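RNA-dependent RNA Polymerase (Bombyx mori cytoplasmic polyhedrosis virus, PDB 6TZ0) catalyses RNA-templated RNA synthesis, transcribing the double-stranded viral genome into plus strands and, after core assembly, probably copying plus strands into complementary minus strands. Local coordinates at residues A39-D42 with F43-N47. Residues are numbered along the deposited sequence; the frame is centred on the assembly and turned at random.
Sequences ARHD and FLFNN
His41 and Phe45 meet one turn apart at the C-terminal end of helix 37-44, where the chain stops being helical at Phe45. Two i to i+4 backbone bonds close the final turns: Phe43 N to Ala39 O at 2.8 Å and Leu44 N to Arg40 O at 3.0 Å. The third, from Phe45 N to His41 O, is weak at 3.1 Å, as the chain is already turning out of the helix. The aromatic contact spans this same exit. With CG anti to the backbone N and beside the carbonyl carbon (chi1 -171°), the imidazole of His41 is carried toward Phe45 and turns one face to its CD2, which lies above the ring toward the rim, 3.5 Å from His41 CD2. The pair is oblique, with planes at 51° and centroids 4.8 Å apart. Elsewhere, His176 meets the Phe45 ring and Phe181 makes an edge-to-face contact with His41, so the two rings belong to a larger aromatic cluster. Phe43 and Leu44 pack on helix 145-160, while Phe45 reaches helix 166-175. Arg40 has its side chain beside Arg37 and Arg147, residues seen to bind ATP, although none is bound here; this helix therefore borders that site. The carbonyl His41 O, acceptor of the weak bond, also sits at the edge of the Phe45 ring, near its plane and 3.4 Å from Phe45 CD2.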
ATOM      1  N   ALA A  39     -27.088   7.702 -35.060  1.00 53.80           N
ATOM      2  CA  ALA A  39     -26.335   6.782 -35.900  1.00 53.80           C
ATOM      3  C   ALA A  39     -25.780   5.612 -35.102  1.00 53.80           C
ATOM      4  O   ALA A  39     -25.628   4.518 -35.649  1.00 53.80           O
ATOM      5  CB  ALA A  39     -25.204   7.515 -36.614  1.00 53.80           C
ATOM      6  N   ARG A  40     -25.503   5.804 -33.811  1.00 51.90           N
ATOM      7  CA  ARG A  40     -25.029   4.690 -32.994  1.00 51.90           C
ATOM      8  C   ARG A  40     -26.150   3.704 -32.691  1.00 51.90           C
ATOM      9  O   ARG A  40     -25.930   2.488 -32.715  1.00 51.90           O
ATOM     10  CB  ARG A  40     -24.395   5.208 -31.707  1.00 51.90           C
ATOM     11  CG  ARG A  40     -23.089   5.924 -31.947  1.00 51.90           C
ATOM     12  CD  ARG A  40     -22.286   6.100 -30.678  1.00 51.90           C
ATOM     13  NE  ARG A  40     -22.897   7.009 -29.719  1.00 51.90           N
ATOM     14  CZ  ARG A  40     -22.699   8.321 -29.711  1.00 51.90           C
ATOM     15  NH1 ARG A  40     -21.919   8.878 -30.621  1.00 51.90           N
ATOM     16  NH2 ARG A  40     -23.285   9.079 -28.799  1.00 51.90           N
ATOM     17  N   HIS A  41     -27.359   4.208 -32.423  1.00 51.12           N
ATOM     18  CA  HIS A  41     -28.507   3.322 -32.279  1.00 51.12           C
ATOM     19  C   HIS A  41     -28.856   2.645 -33.596  1.00 51.12           C
ATOM     20  O   HIS A  41     -29.318   1.501 -33.595  1.00 51.12           O
ATOM     21  CB  HIS A  41     -29.714   4.095 -31.745  1.00 51.12           C
ATOM     22  CG  HIS A  41     -30.870   3.222 -31.366  1.00 51.12           C
ATOM     23  ND1 HIS A  41     -31.801   2.783 -32.281  1.00 51.12           N
ATOM     24  CD2 HIS A  41     -31.243   2.707 -30.173  1.00 51.12           C
ATOM     25  CE1 HIS A  41     -32.692   2.026 -31.669  1.00 51.12           C
ATOM     26  NE2 HIS A  41     -32.380   1.967 -30.388  1.00 51.12           N
ATOM     27  N   ASP A  42     -28.629   3.325 -34.722  1.00 53.10           N
ATOM     28  CA  ASP A  42     -28.879   2.719 -36.027  1.00 53.10           C
ATOM     29  C   ASP A  42     -27.856   1.634 -36.342  1.00 53.10           C
ATOM     30  O   ASP A  42     -28.199   0.594 -36.913  1.00 53.10           O
ATOM     31  CB  ASP A  42     -28.853   3.805 -37.101  1.00 53.10           C
ATOM     32  CG  ASP A  42     -29.464   3.356 -38.413  1.00 53.10           C
ATOM     33  OD1 ASP A  42     -29.994   2.230 -38.490  1.00 53.10           O
ATOM     34  OD2 ASP A  42     -29.401   4.137 -39.384  1.00 53.10           O
ATOM     35  N   PHE A  43     -26.594   1.863 -35.980  1.00 48.82           N
ATOM     36  CA  PHE A  43     -25.535   0.902 -36.259  1.00 48.82           C
ATOM     37  C   PHE A  43     -25.652  -0.326 -35.372  1.00 48.82           C
ATOM     38  O   PHE A  43     -25.483  -1.456 -35.842  1.00 48.82           O
ATOM     39  CB  PHE A  43     -24.177   1.571 -36.069  1.00 48.82           C
ATOM     40  CG  PHE A  43     -23.010   0.671 -36.331  1.00 48.82           C
ATOM     41  CD1 PHE A  43     -22.660   0.334 -37.625  1.00 48.82           C
ATOM     42  CD2 PHE A  43     -22.246   0.179 -35.284  1.00 48.82           C
ATOM     43  CE1 PHE A  43     -21.584  -0.487 -37.873  1.00 48.82           C
ATOM     44  CE2 PHE A  43     -21.167  -0.646 -35.527  1.00 48.82           C
ATOM     45  CZ  PHE A  43     -20.838  -0.979 -36.822  1.00 48.82           C
ATOM     46  N   LEU A  44     -25.934  -0.129 -34.086  1.00 47.79           N
ATOM     47  CA  LEU A  44     -26.002  -1.264 -33.180  1.00 47.79           C
ATOM     48  C   LEU A  44     -27.296  -2.046 -33.314  1.00 47.79           C
ATOM     49  O   LEU A  44     -27.331  -3.221 -32.940  1.00 47.79           O
ATOM     50  CB  LEU A  44     -25.829  -0.796 -31.733  1.00 47.79           C
ATOM     51  CG  LEU A  44     -24.457  -0.237 -31.354  1.00 47.79           C
ATOM     52  CD1 LEU A  44     -24.486   0.337 -29.959  1.00 47.79           C
ATOM     53  CD2 LEU A  44     -23.400  -1.313 -31.450  1.00 47.79           C
ATOM     54  N   PHE A  45     -28.354  -1.438 -33.843  1.00 49.73           N
ATOM     55  CA  PHE A  45     -29.677  -2.052 -33.865  1.00 49.73           C
ATOM     56  C   PHE A  45     -30.317  -1.897 -35.232  1.00 49.73           C
ATOM     57  O   PHE A  45     -31.460  -1.458 -35.363  1.00 49.73           O
ATOM     58  CB  PHE A  45     -30.576  -1.453 -32.796  1.00 49.73           C
ATOM     59  CG  PHE A  45     -29.984  -1.495 -31.429  1.00 49.73           C
ATOM     60  CD1 PHE A  45     -29.784  -2.699 -30.785  1.00 49.73           C
ATOM     61  CD2 PHE A  45     -29.649  -0.324 -30.775  1.00 49.73           C
ATOM     62  CE1 PHE A  45     -29.236  -2.740 -29.528  1.00 49.73           C
ATOM     63  CE2 PHE A  45     -29.105  -0.356 -29.511  1.00 49.73           C
ATOM     64  CZ  PHE A  45     -28.901  -1.565 -28.887  1.00 49.73           C
ATOM     65  N   ASN A  46     -29.572  -2.241 -36.275  1.00 56.97           N
ATOM     66  CA  ASN A  46     -30.115  -2.239 -37.623  1.00 56.97           C
ATOM     67  C   ASN A  46     -31.142  -3.359 -37.776  1.00 56.97           C
ATOM     68  O   ASN A  46     -31.120  -4.358 -37.053  1.00 56.97           O
ATOM     69  CB  ASN A  46     -28.986  -2.402 -38.641  1.00 56.97           C
ATOM     70  CG  ASN A  46     -29.412  -2.077 -40.060  1.00 56.97           C
ATOM     71  OD1 ASN A  46     -30.551  -1.682 -40.307  1.00 56.97           O
ATOM     72  ND2 ASN A  46     -28.496  -2.255 -41.004  1.00 56.97           N
ATOM     73  N   ASN A  47     -32.061  -3.174 -38.722  1.00 60.13           N
ATOM     74  CA  ASN A  47     -33.142  -4.136 -38.906  1.00 60.13           C
ATOM     75  C   ASN A  47     -32.688  -5.321 -39.752  1.00 60.13           C
ATOM     76  O   ASN A  47     -33.250  -6.417 -39.650  1.00 60.13           O
ATOM     77  CB  ASN A  47     -34.339  -3.433 -39.546  1.00 60.13           C
ATOM     78  CG  ASN A  47     -35.633  -4.201 -39.383  1.00 60.13           C
ATOM     79  OD1 ASN A  47     -35.680  -5.244 -38.735  1.00 60.13           O
ATOM     80  ND2 ASN A  47     -36.697  -3.684 -39.982  1.00 60.13           N
TER